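PDB 5NNO: aldehyde dehydrogenase from Trypanosoma brucei, which probably oxidises aldehydes to carboxylic acids with NAD+ as the cofactor, as other members of the aldehyde dehydrogenase family do. Local coordinates for residues A[7-12]-A[178-183]; A[62-67]-A[155-160]; A[120-125]-A[147-152]. One frame throughout, in Å; residues are numbered along the deposited sequence. Where two conformers were deposited one is given.

Contact 1 of 3, residues A[7-12]-A[178-183]; sequences GVPENT and IVNGGV. With NAD (nicotinamide-adenine-dinucleotide), chain C.
Thr12 and Asn180 meet through two hydrogen bonds that make a small ring. The backbone N of Thr12 gives its hydrogen to the carbonyl O of Asn180 at 3.0 Å, and the backbone N of Asn180 gives its own to the side-chain OG1 of Thr12 at 2.8 Å, nearly straight at 168°. Thr12 can do this because OG1 sits beside its own backbone N, chi1 -50°, so that donor and acceptor both face the one residue. Its side chain is also covered by Ile17 and Ile20 of helix 16-29.

Along Asn180 from CB outward, the partners change from atom to atom. CB lies 3.6 Å from the carbonyl O of Glu10 and also touches CG of Pro9. CG of the amide comes up against the proline ring, 3.7 Å from Pro9 CG, and the two side chains cross at about a right angle. At the tip the branches divide: OD1 rests near Pro9 CG, while ND2 packs 3.6 Å from Pro9 CB and also hydrogen-bonds OG1 of Thr164 in helix 157-170. A little further along, Asn11 swings its OD1 back to within 3.4 Å of Gly181 CA. Val183, the first residue of helix 183-190, takes no part in the contact with 7-12 and lays its two methyls against the adenine of NAD, CG1 standing 3.5 Å from N6A.

The paired Thr12 and Asn180 bonds fix where 7-12 sits along the loop after strand 176-178. Held by Thr12 through its backbone and by Thr164 through its amide, the buried Asn180 couples the N-terminal segment to helix 157-170.

Contact 2 of 3, residues A[62-67]-A[155-160]; sequences HRDRRR and LAPATA
Asp64, close to the C-terminal end of helix 54-65, pushes its carboxylate into the first turn of helix 157-170, and nearly all the tight packing is here. Asp64 OD1 takes the hydrogen of Ala158 N at 3.1 Å. Asp64 OD2 takes that of Thr159 N at 2.8 Å, and both oxygens use their syn lone pairs, each on the side of its partner oxygen. A second hydrogen reaches Asp64 OD2 from the hydroxyl OG1 of Thr159, also at 2.8 Å, arriving from the anti side and 24° out of the carboxylate plane. Three bonds therefore grip one carboxylate and fix its rotation. The torsion chi1 of -65° keeps CG beside the backbone N of Asp64 and aims the group at helix 157-170. Carbon closes in as well: CB of Ala156 stands 3.4 Å from Asp64 OD2, and CD of Pro157 is 3.5 Å from Asp64 OD1.

On the solvent side things are much slacker. Arg63 is exposed, its chain runs out extended, and its contact with the other segment is CD against CB of Ala158 at 4.0 Å. The buried Arg66 and Arg67 are a different matter: they turn away from 155-160 to salt bridges with Glu309 and Glu76.

Ala156, at the N-cap position, has no polar side chain. A carboxylate from a neighbouring helix instead receives N-H groups of the first turn, where it probably also meets the positive end of the helix dipole. In this aldehyde dehydrogenase fold the pair joins helix 54-65 to the start of the helix that follows strand 147-151.

Contact 3 of 3, residues A[120-125]-A[147-152]; sequences VVLVIG and TAVIKP. With NAD (nicotinamide-adenine-dinucleotide), chain C.
With chi1 at -68°, Ile124 holds CG1 beside its backbone N, where it touches CB of Lys151 at 4.1 Å. From that CB the Lys151 chain bends at chi2 (-60°) and again at chi3 (-66°), which carries NZ to the adenosine ribose of NAD. There NZ lies 2.9 Å from O2B and 3.2 Å from O3B. NZ has four acceptors around it, these two, Pro152 O and Gly181 O, and its three hydrogens must be shared; the longer bond to O3B is probably the weaker. Ile124 CG2 comes 3.6 Å from the same O3B, which gives its own hydrogen to Gly125 O.

Strands 120-124 and 147-151 run parallel in register, the first and last strands of a beta-alpha-beta crossover whose helix is 132-143, within the Rossmann-like NAD-binding domain of aldehyde dehydrogenases. The backbone ladder alternates from strand to strand, from Val121 N to Thr147 O at 3.0 Å up to Gly125 N on Lys151 O. On one face of the sheet, Leu122 CD1 packs on Val149 CG1 at 4.0 Å, and Val120 CG2 meets the OG1 of Thr147, whose hydroxyl is bonded to Cys24 O. On the other, Val121, Val123, Ala148 and Ile150 lie under helix 132-143, and Val123 CB comes 4.4 Å from Ile150 CG2.

In the fold
Contact 3 is the core piece, a wholly buried pair of strands joined by a main-chain ladder and apolar side chains; contacts 1 and 2 are only partly buried and rely on loop ends and helix ends. Strand 147-151 and helix 157-170 follow each other in the chain, so contacts 3 and 2 sit on successive elements and touch where Pro152 meets Ala160. Contact 1 closes a loop that encloses both: its Val179 N probably bonds to Ile150 O, and its Pro9 and Val8 lie on Pro157. Contacts 1 and 3 also both reach NAD, one through methyls at the adenine, the other through polar groups at the ribose, whereas contact 2 uses its charge on a helix start.

Contact 1 of 3, residues A[7-12]-A[178-183]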
loop_
_atom_site.group_PDB
_atom_site.type_symbol
_atom_site.label_atom_id
_atom_site.label_comp_id
_atom_site.label_asym_id
_atom_site.label_seq_id
_atom_site.Cartn_x
_atom_site.Cartn_y
_atom_site.Cartn_z
ATOM N N GLY A 7 -27.022 -23.945 -13.481
ATOM C CA GLY A 7 -25.757 -24.354 -12.857
ATOM C C GLY A 7 -24.661 -23.294 -12.848
ATOM O O GLY A 7 -24.073 -23.065 -11.789
ATOM N N VAL A 8 -24.405 -22.664 -14.010
ATOM C CA VAL A 8 -23.247 -21.753 -14.217
ATOM C C VAL A 8 -23.633 -20.431 -14.894
ATOM O O VAL A 8 -24.659 -20.345 -15.566
ATOM C CB VAL A 8 -22.144 -22.401 -15.104
ATOM C CG1 VAL A 8 -21.685 -23.744 -14.536
ATOM C CG2 VAL A 8 -22.621 -22.610 -16.546
ATOM N N PRO A 9 -22.792 -19.394 -14.737
ATOM C CA PRO A 9 -22.995 -18.181 -15.511
ATOM C C PRO A 9 -22.399 -18.308 -16.923
ATOM O O PRO A 9 -21.631 -19.252 -17.224
ATOM C CB PRO A 9 -22.257 -17.125 -14.696
ATOM C CG PRO A 9 -21.167 -17.856 -14.030
ATOM C CD PRO A 9 -21.620 -19.274 -13.848
ATOM N N GLU A 10 -22.781 -17.372 -17.781
ATOM C CA GLU A 10 -22.257 -17.288 -19.137
ATOM C C GLU A 10 -20.846 -16.741 -18.996
ATOM O O GLU A 10 -20.654 -15.785 -18.262
ATOM C CB GLU A 10 -23.115 -16.311 -19.954
ATOM C CG GLU A 10 -23.296 -16.621 -21.432
ATOM C CD GLU A 10 -24.477 -15.836 -22.016
ATOM O OE1 GLU A 10 -24.227 -14.828 -22.718
ATOM O OE2 GLU A 10 -25.653 -16.209 -21.729
ATOM N N ASN A 11 -19.866 -17.368 -19.651
ATOM C CA ASN A 11 -18.511 -16.800 -19.769
ATOM C C ASN A 11 -18.590 -15.484 -20.564
ATOM O O ASN A 11 -19.082 -15.472 -21.695
ATOM C CB ASN A 11 -17.561 -17.778 -20.488
ATOM C CG ASN A 11 -17.144 -18.970 -19.625
ATOM O OD1 ASN A 11 -16.785 -18.820 -18.467
ATOM N ND2 ASN A 11 -17.138 -20.148 -20.220
ATOM N N THR A 12 -18.132 -14.390 -19.954
ATOM C CA THR A 12 -18.147 -13.055 -20.582
ATOM C C THR A 12 -17.290 -13.076 -21.845
ATOM O O THR A 12 -16.184 -13.619 -21.850
ATOM C CB THR A 12 -17.658 -11.961 -19.597
ATOM O OG1 THR A 12 -18.370 -12.082 -18.349
ATOM C CG2 THR A 12 -17.871 -10.555 -20.119
ATOM N N ILE A 178 -19.907 -6.626 -14.067
ATOM C CA ILE A 178 -19.657 -8.062 -13.816
ATOM C C ILE A 178 -18.933 -8.746 -14.962
ATOM O O ILE A 178 -19.339 -8.628 -16.099
ATOM C CB ILE A 178 -20.951 -8.871 -13.515
ATOM C CG1 ILE A 178 -21.788 -8.179 -12.429
ATOM C CG2 ILE A 178 -20.586 -10.297 -13.079
ATOM C CD1 ILE A 178 -23.128 -8.828 -12.185
ATOM N N VAL A 179 -17.871 -9.489 -14.627
ATOM C CA VAL A 179 -17.096 -10.306 -15.572
ATOM C C VAL A 179 -17.049 -11.731 -15.033
ATOM O O VAL A 179 -16.537 -11.932 -13.948
ATOM C CB VAL A 179 -15.643 -9.761 -15.710
ATOM C CG1 VAL A 179 -14.741 -10.730 -16.461
ATOM C CG2 VAL A 179 -15.653 -8.399 -16.415
ATOM N N ASN A 180 -17.542 -12.714 -15.788
ATOM C CA ASN A 180 -17.478 -14.140 -15.354
ATOM C C ASN A 180 -16.561 -14.961 -16.272
ATOM O O ASN A 180 -16.453 -14.702 -17.483
ATOM C CB ASN A 180 -18.875 -14.799 -15.280
ATOM C CG ASN A 180 -19.600 -14.533 -13.949
ATOM O OD1 ASN A 180 -19.108 -14.879 -12.875
ATOM N ND2 ASN A 180 -20.773 -13.929 -14.027
ATOM N N GLY A 181 -15.928 -15.969 -15.679
ATOM C CA GLY A 181 -14.985 -16.846 -16.362
ATOM C C GLY A 181 -13.792 -17.176 -15.491
ATOM O O GLY A 181 -13.688 -16.687 -14.368
ATOM N N GLY A 182 -12.907 -18.019 -16.020
ATOM C CA GLY A 182 -11.740 -18.528 -15.296
ATOM C C GLY A 182 -10.490 -17.764 -15.679
ATOM O O GLY A 182 -10.454 -16.528 -15.601
ATOM N N VAL A 183 -9.483 -18.491 -16.151
ATOM C CA VAL A 183 -8.165 -17.905 -16.462
ATOM C C VAL A 183 -8.154 -16.894 -17.639
ATOM O O VAL A 183 -7.451 -15.880 -17.577
ATOM C CB VAL A 183 -7.114 -19.026 -16.696
ATOM C CG1 VAL A 183 -5.759 -18.466 -17.180
ATOM C CG2 VAL A 183 -6.939 -19.831 -15.433
HETATM P PA NAD C . -8.031 -19.496 -7.005
HETATM O O1A NAD C . -6.958 -20.297 -7.716
HETATM O O2A NAD C . -9.506 -19.833 -7.122
HETATM O O5B NAD C . -7.824 -17.954 -7.452
HETATM C C5B NAD C . -8.745 -16.907 -7.130
HETATM C C4B NAD C . -9.141 -16.100 -8.370
HETATM O O4B NAD C . -8.024 -16.022 -9.269
HETATM C C3B NAD C . -10.327 -16.678 -9.153
HETATM O O3B NAD C . -11.323 -15.672 -9.395
HETATM C C2B NAD C . -9.740 -17.169 -10.461
HETATM O O2B NAD C . -10.624 -16.938 -11.563
HETATM C C1B NAD C . -8.457 -16.348 -10.589
HETATM N N9A NAD C . -7.366 -17.015 -11.343
HETATM C C8A NAD C . -6.956 -18.305 -11.297
HETATM N N7A NAD C . -5.927 -18.513 -12.169
HETATM C C5A NAD C . -5.674 -17.333 -12.775
HETATM C C6A NAD C . -4.733 -16.821 -13.792
HETATM N N6A NAD C . -3.836 -17.646 -14.340
HETATM N N1A NAD C . -4.797 -15.523 -14.158
HETATM C C2A NAD C . -5.696 -14.680 -13.614
HETATM N N3A NAD C . -6.583 -15.076 -12.682
HETATM C C4A NAD C . -6.623 -16.359 -12.233
HETATM O O3 NAD C . -7.650 -19.536 -5.446
HETATM P PN NAD C . -7.483 -20.974 -4.734
HETATM O O1N NAD C . -6.149 -21.579 -5.120
HETATM O O2N NAD C . -8.719 -21.795 -4.989
HETATM O O5D NAD C . -7.382 -20.501 -3.197
HETATM C C5D NAD C . -6.056 -20.189 -2.795
HETATM C C4D NAD C . -5.925 -19.355 -1.544
HETATM O O4D NAD C . -6.898 -18.331 -1.349
HETATM C C3D NAD C . -6.009 -20.228 -0.320
HETATM O O3D NAD C . -4.722 -20.800 -0.107
HETATM C C2D NAD C . -6.447 -19.250 0.747
HETATM O O2D NAD C . -5.459 -19.166 1.768
HETATM C C1D NAD C . -6.657 -17.925 -0.004
HETATM N N1N NAD C . -7.750 -17.158 0.589
HETATM C C2N NAD C . -7.488 -16.026 1.279
HETATM C C3N NAD C . -8.525 -15.304 1.886
HETATM C C7N NAD C . -8.296 -14.037 2.662
HETATM O O7N NAD C . -9.173 -13.192 2.665
HETATM N N7N NAD C . -7.160 -13.846 3.333
HETATM C C4N NAD C . -9.827 -15.773 1.757
HETATM C C5N NAD C . -10.065 -16.932 1.040
HETATM C C6N NAD C . -9.005 -17.614 0.465
#

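Contact 2 of 3, residues A[62-67]-A[155-160]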
loop_
_atom_site.group_PDB
_atom_site.type_symbol
_atom_site.label_atom_id
_atom_site.label_comp_id
_atom_site.label_asym_id
_atom_site.label_seq_id
_atom_site.Cartn_x
_atom_site.Cartn_y
_atom_site.Cartn_z
ATOM N N HIS A 62 -24.972 -23.687 -0.866
ATOM C CA HIS A 62 -25.064 -25.120 -0.570
ATOM C C HIS A 62 -24.725 -26.027 -1.768
ATOM O O HIS A 62 -23.973 -26.985 -1.626
ATOM C CB HIS A 62 -26.443 -25.482 -0.013
ATOM C CG HIS A 62 -26.633 -26.951 0.218
ATOM N ND1 HIS A 62 -26.301 -27.571 1.404
ATOM C CD2 HIS A 62 -27.114 -27.923 -0.589
ATOM C CE1 HIS A 62 -26.588 -28.858 1.324
ATOM N NE2 HIS A 62 -27.082 -29.098 0.127
ATOM N N ARG A 63 -25.292 -25.743 -2.931
ATOM C CA ARG A 63 -24.967 -26.481 -4.150
ATOM C C ARG A 63 -23.488 -26.433 -4.526
ATOM O O ARG A 63 -22.964 -27.432 -5.011
ATOM C CB ARG A 63 -25.803 -25.937 -5.312
ATOM C CG ARG A 63 -25.518 -26.520 -6.684
ATOM C CD ARG A 63 -26.602 -26.045 -7.641
ATOM N NE ARG A 63 -26.441 -26.595 -8.977
ATOM C CZ ARG A 63 -27.266 -26.362 -9.991
ATOM N NH1 ARG A 63 -27.021 -26.934 -11.159
ATOM N NH2 ARG A 63 -28.338 -25.582 -9.840
ATOM N N ASP A 64 -22.832 -25.277 -4.335
ATOM C CA ASP A 64 -21.381 -25.148 -4.584
ATOM C C ASP A 64 -20.516 -25.797 -3.496
ATOM O O ASP A 64 -19.605 -26.573 -3.802
ATOM C CB ASP A 64 -20.951 -23.678 -4.680
ATOM C CG ASP A 64 -21.570 -22.931 -5.890
ATOM O OD1 ASP A 64 -21.884 -23.564 -6.910
ATOM O OD2 ASP A 64 -21.728 -21.697 -5.788
ATOM N N ARG A 65 -20.800 -25.460 -2.237
ATOM C CA ARG A 65 -19.949 -25.840 -1.105
ATOM C C ARG A 65 -20.442 -27.030 -0.246
ATOM O O ARG A 65 -19.639 -27.667 0.430
ATOM C CB ARG A 65 -19.714 -24.620 -0.211
ATOM C CG ARG A 65 -19.047 -23.440 -0.921
ATOM C CD ARG A 65 -17.539 -23.585 -0.998
ATOM N NE ARG A 65 -17.132 -24.789 -1.725
ATOM C CZ ARG A 65 -16.687 -25.919 -1.173
ATOM N NH1 ARG A 65 -16.319 -26.916 -1.971
ATOM N NH2 ARG A 65 -16.588 -26.056 0.150
ATOM N N ARG A 66 -21.737 -27.331 -0.307
ATOM C CA ARG A 66 -22.401 -28.233 0.643
ATOM C C ARG A 66 -22.296 -27.716 2.087
ATOM O O ARG A 66 -22.217 -28.502 3.026
ATOM C CB ARG A 66 -21.930 -29.697 0.512
ATOM C CG ARG A 66 -23.052 -30.703 0.777
ATOM C CD ARG A 66 -22.611 -32.014 1.443
ATOM N NE ARG A 66 -21.766 -32.785 0.546
ATOM C CZ ARG A 66 -20.601 -33.395 0.818
ATOM N NH1 ARG A 66 -19.987 -33.384 1.998
ATOM N NH2 ARG A 66 -20.044 -34.020 -0.184
ATOM N N ARG A 67 -22.313 -26.391 2.247
ATOM C CA ARG A 67 -22.404 -25.775 3.577
ATOM C C ARG A 67 -23.855 -25.642 4.016
ATOM O O ARG A 67 -24.761 -25.547 3.192
ATOM C CB ARG A 67 -21.717 -24.407 3.614
ATOM C CG ARG A 67 -20.225 -24.516 3.836
ATOM C CD ARG A 67 -19.579 -23.207 4.250
ATOM N NE ARG A 67 -19.125 -22.448 3.088
ATOM C CZ ARG A 67 -19.617 -21.273 2.683
ATOM N NH1 ARG A 67 -20.630 -20.662 3.315
ATOM N NH2 ARG A 67 -19.120 -20.694 1.606
ATOM N N LEU A 155 -15.038 -21.403 -9.697
ATOM C CA LEU A 155 -15.124 -22.588 -8.858
ATOM C C LEU A 155 -16.245 -22.489 -7.804
ATOM O O LEU A 155 -16.301 -23.338 -6.930
ATOM C CB LEU A 155 -13.757 -22.890 -8.175
ATOM C CG LEU A 155 -12.560 -23.355 -9.029
ATOM C CD1 LEU A 155 -11.466 -23.936 -8.118
ATOM C CD2 LEU A 155 -12.915 -24.382 -10.119
ATOM N N ALA A 156 -17.092 -21.439 -7.861
ATOM C CA ALA A 156 -18.433 -21.459 -7.217
ATOM C C ALA A 156 -19.485 -20.919 -8.221
ATOM O O ALA A 156 -20.016 -19.816 -8.048
ATOM C CB ALA A 156 -18.440 -20.666 -5.919
ATOM N N PRO A 157 -19.799 -21.723 -9.267
ATOM C CA PRO A 157 -20.582 -21.258 -10.396
ATOM C C PRO A 157 -22.017 -20.887 -10.057
ATOM O O PRO A 157 -22.531 -19.890 -10.598
ATOM C CB PRO A 157 -20.557 -22.446 -11.351
ATOM C CG PRO A 157 -20.366 -23.627 -10.493
ATOM C CD PRO A 157 -19.471 -23.161 -9.394
ATOM N N ALA A 158 -22.656 -21.659 -9.178
ATOM C CA ALA A 158 -24.053 -21.392 -8.824
ATOM C C ALA A 158 -24.155 -20.054 -8.111
ATOM O O ALA A 158 -25.005 -19.252 -8.450
ATOM C CB ALA A 158 -24.665 -22.519 -7.988
ATOM N N THR A 159 -23.261 -19.788 -7.161
ATOM C CA THR A 159 -23.235 -18.473 -6.496
ATOM C C THR A 159 -22.886 -17.318 -7.483
ATOM O O THR A 159 -23.466 -16.238 -7.401
ATOM C CB THR A 159 -22.308 -18.473 -5.258
ATOM O OG1 THR A 159 -22.733 -19.500 -4.328
ATOM C CG2 THR A 159 -22.318 -17.093 -4.545
ATOM N N ALA A 160 -21.966 -17.551 -8.414
ATOM C CA ALA A 160 -21.704 -16.589 -9.502
ATOM C C ALA A 160 -22.925 -16.379 -10.401
ATOM O O ALA A 160 -23.221 -15.251 -10.777
ATOM C CB ALA A 160 -20.512 -17.039 -10.331
#

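Contact 3 of 3, residues A[120-125]-A[147-152]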
loop_
_atom_site.group_PDB
_atom_site.type_symbol
_atom_site.label_atom_id
_atom_site.label_comp_id
_atom_site.label_asym_id
_atom_site.label_seq_id
_atom_site.Cartn_x
_atom_site.Cartn_y
_atom_site.Cartn_z
ATOM N N VAL A 120 -11.882 3.541 -10.641
ATOM C CA VAL A 120 -12.480 2.220 -10.899
ATOM C C VAL A 120 -11.712 1.068 -10.219
ATOM O O VAL A 120 -10.531 0.820 -10.508
ATOM C CB VAL A 120 -12.606 1.931 -12.403
ATOM C CG1 VAL A 120 -13.502 0.708 -12.653
ATOM C CG2 VAL A 120 -13.173 3.145 -13.121
ATOM N N VAL A 121 -12.417 0.345 -9.359
ATOM C CA VAL A 121 -11.825 -0.721 -8.535
ATOM C C VAL A 121 -12.181 -2.092 -9.118
ATOM O O VAL A 121 -13.333 -2.292 -9.503
ATOM C CB VAL A 121 -12.315 -0.561 -7.093
ATOM C CG1 VAL A 121 -11.879 -1.715 -6.219
ATOM C CG2 VAL A 121 -11.769 0.739 -6.517
ATOM N N LEU A 122 -11.193 -3.004 -9.218
ATOM C CA LEU A 122 -11.443 -4.421 -9.582
ATOM C C LEU A 122 -11.371 -5.344 -8.376
ATOM O O LEU A 122 -10.373 -5.343 -7.645
ATOM C CB LEU A 122 -10.453 -4.948 -10.623
ATOM C CG LEU A 122 -10.614 -6.434 -11.004
ATOM C CD1 LEU A 122 -11.922 -6.668 -11.747
ATOM C CD2 LEU A 122 -9.448 -6.939 -11.851
ATOM N N VAL A 123 -12.403 -6.173 -8.203
ATOM C CA VAL A 123 -12.427 -7.184 -7.145
ATOM C C VAL A 123 -12.386 -8.498 -7.862
ATOM O O VAL A 123 -13.232 -8.766 -8.720
ATOM C CB VAL A 123 -13.676 -7.073 -6.291
ATOM C CG1 VAL A 123 -13.670 -8.146 -5.209
ATOM C CG2 VAL A 123 -13.730 -5.692 -5.663
ATOM N N ILE A 124 -11.370 -9.288 -7.544
ATOM C CA ILE A 124 -11.284 -10.650 -7.993
ATOM C C ILE A 124 -11.550 -11.508 -6.745
ATOM O O ILE A 124 -10.987 -11.268 -5.663
ATOM C CB ILE A 124 -9.927 -10.948 -8.629
ATOM C CG1 ILE A 124 -9.801 -10.175 -9.961
ATOM C CG2 ILE A 124 -9.738 -12.443 -8.855
ATOM C CD1 ILE A 124 -8.371 -9.992 -10.430
ATOM N N GLY A 125 -12.428 -12.500 -6.898
ATOM C CA GLY A 125 -12.963 -13.252 -5.770
ATOM C C GLY A 125 -12.485 -14.685 -5.780
ATOM O O GLY A 125 -11.690 -15.114 -6.655
ATOM N N THR A 147 -16.385 3.565 -8.450
ATOM C CA THR A 147 -17.204 2.606 -9.192
ATOM C C THR A 147 -16.378 1.317 -9.257
ATOM O O THR A 147 -15.176 1.333 -8.951
ATOM C CB THR A 147 -17.578 3.097 -10.611
ATOM O OG1 THR A 147 -16.430 3.150 -11.443
ATOM C CG2 THR A 147 -18.237 4.440 -10.559
ATOM N N ALA A 148 -17.011 0.206 -9.642
ATOM C CA ALA A 148 -16.393 -1.139 -9.433
ATOM C C ALA A 148 -16.660 -2.178 -10.529
ATOM O O ALA A 148 -17.660 -2.117 -11.233
ATOM C CB ALA A 148 -16.781 -1.693 -8.062
ATOM N N VAL A 149 -15.710 -3.098 -10.688
ATOM C CA VAL A 149 -15.895 -4.310 -11.503
ATOM C C VAL A 149 -15.578 -5.482 -10.599
ATOM O O VAL A 149 -14.626 -5.428 -9.795
ATOM C CB VAL A 149 -15.003 -4.334 -12.761
ATOM C CG1 VAL A 149 -15.255 -5.585 -13.591
ATOM C CG2 VAL A 149 -15.262 -3.098 -13.628
ATOM N N ILE A 150 -16.410 -6.523 -10.690
ATOM C CA ILE A 150 -16.257 -7.717 -9.856
ATOM C C ILE A 150 -16.074 -8.944 -10.732
ATOM O O ILE A 150 -16.720 -9.076 -11.768
ATOM C CB ILE A 150 -17.414 -7.906 -8.863
ATOM C CG1 ILE A 150 -18.694 -8.432 -9.551
ATOM C CG2 ILE A 150 -17.636 -6.600 -8.103
ATOM C CD1 ILE A 150 -19.907 -8.537 -8.653
ATOM N N LYS A 151 -15.184 -9.838 -10.294
ATOM C CA LYS A 151 -14.900 -11.062 -11.014
ATOM C C LYS A 151 -15.125 -12.234 -10.051
ATOM O O LYS A 151 -14.246 -12.557 -9.262
ATOM C CB LYS A 151 -13.467 -11.019 -11.560
ATOM C CG LYS A 151 -13.266 -11.748 -12.888
ATOM C CD LYS A 151 -13.608 -13.226 -12.836
ATOM C CE LYS A 151 -12.683 -14.008 -11.938
ATOM N NZ LYS A 151 -13.089 -15.434 -11.994
ATOM N N PRO A 152 -16.326 -12.845 -10.081
ATOM C CA PRO A 152 -16.575 -14.022 -9.217
ATOM C C PRO A 152 -15.765 -15.247 -9.576
ATOM O O PRO A 152 -15.505 -15.523 -10.748
ATOM C CB PRO A 152 -18.078 -14.303 -9.398
ATOM C CG PRO A 152 -18.654 -12.996 -9.881
ATOM C CD PRO A 152 -17.569 -12.372 -10.723
HETATM P PA NAD C . -8.031 -19.496 -7.005
HETATM O O1A NAD C . -6.958 -20.297 -7.716
HETATM O O2A NAD C . -9.506 -19.833 -7.122
HETATM O O5B NAD C . -7.824 -17.954 -7.452
HETATM C C5B NAD C . -8.745 -16.907 -7.130
HETATM C C4B NAD C . -9.141 -16.100 -8.370
HETATM O O4B NAD C . -8.024 -16.022 -9.269
HETATM C C3B NAD C . -10.327 -16.678 -9.153
HETATM O O3B NAD C . -11.323 -15.672 -9.395
HETATM C C2B NAD C . -9.740 -17.169 -10.461
HETATM O O2B NAD C . -10.624 -16.938 -11.563
HETATM C C1B NAD C . -8.457 -16.348 -10.589
HETATM N N9A NAD C . -7.366 -17.015 -11.343
HETATM C C8A NAD C . -6.956 -18.305 -11.297
HETATM N N7A NAD C . -5.927 -18.513 -12.169
HETATM C C5A NAD C . -5.674 -17.333 -12.775
HETATM C C6A NAD C . -4.733 -16.821 -13.792
HETATM N N6A NAD C . -3.836 -17.646 -14.340
HETATM N N1A NAD C . -4.797 -15.523 -14.158
HETATM C C2A NAD C . -5.696 -14.680 -13.614
HETATM N N3A NAD C . -6.583 -15.076 -12.682
HETATM C C4A NAD C . -6.623 -16.359 -12.233
HETATM O O3 NAD C . -7.650 -19.536 -5.446
HETATM P PN NAD C . -7.483 -20.974 -4.734
HETATM O O1N NAD C . -6.149 -21.579 -5.120
HETATM O O2N NAD C . -8.719 -21.795 -4.989
HETATM O O5D NAD C . -7.382 -20.501 -3.197
HETATM C C5D NAD C . -6.056 -20.189 -2.795
HETATM C C4D NAD C . -5.925 -19.355 -1.544
HETATM O O4D NAD C . -6.898 -18.331 -1.349
HETATM C C3D NAD C . -6.009 -20.228 -0.320
HETATM O O3D NAD C . -4.722 -20.800 -0.107
HETATM C C2D NAD C . -6.447 -19.250 0.747
HETATM O O2D NAD C . -5.459 -19.166 1.768
HETATM C C1D NAD C . -6.657 -17.925 -0.004
HETATM N N1N NAD C . -7.750 -17.158 0.589
HETATM C C2N NAD C . -7.488 -16.026 1.279
HETATM C C3N NAD C . -8.525 -15.304 1.886
HETATM C C7N NAD C . -8.296 -14.037 2.662
HETATM O O7N NAD C . -9.173 -13.192 2.665
HETATM N N7N NAD C . -7.160 -13.846 3.333
HETATM C C4N NAD C . -9.827 -15.773 1.757
HETATM C C5N NAD C . -10.065 -16.932 1.040
HETATM C C6N NAD C . -9.005 -17.614 0.465
#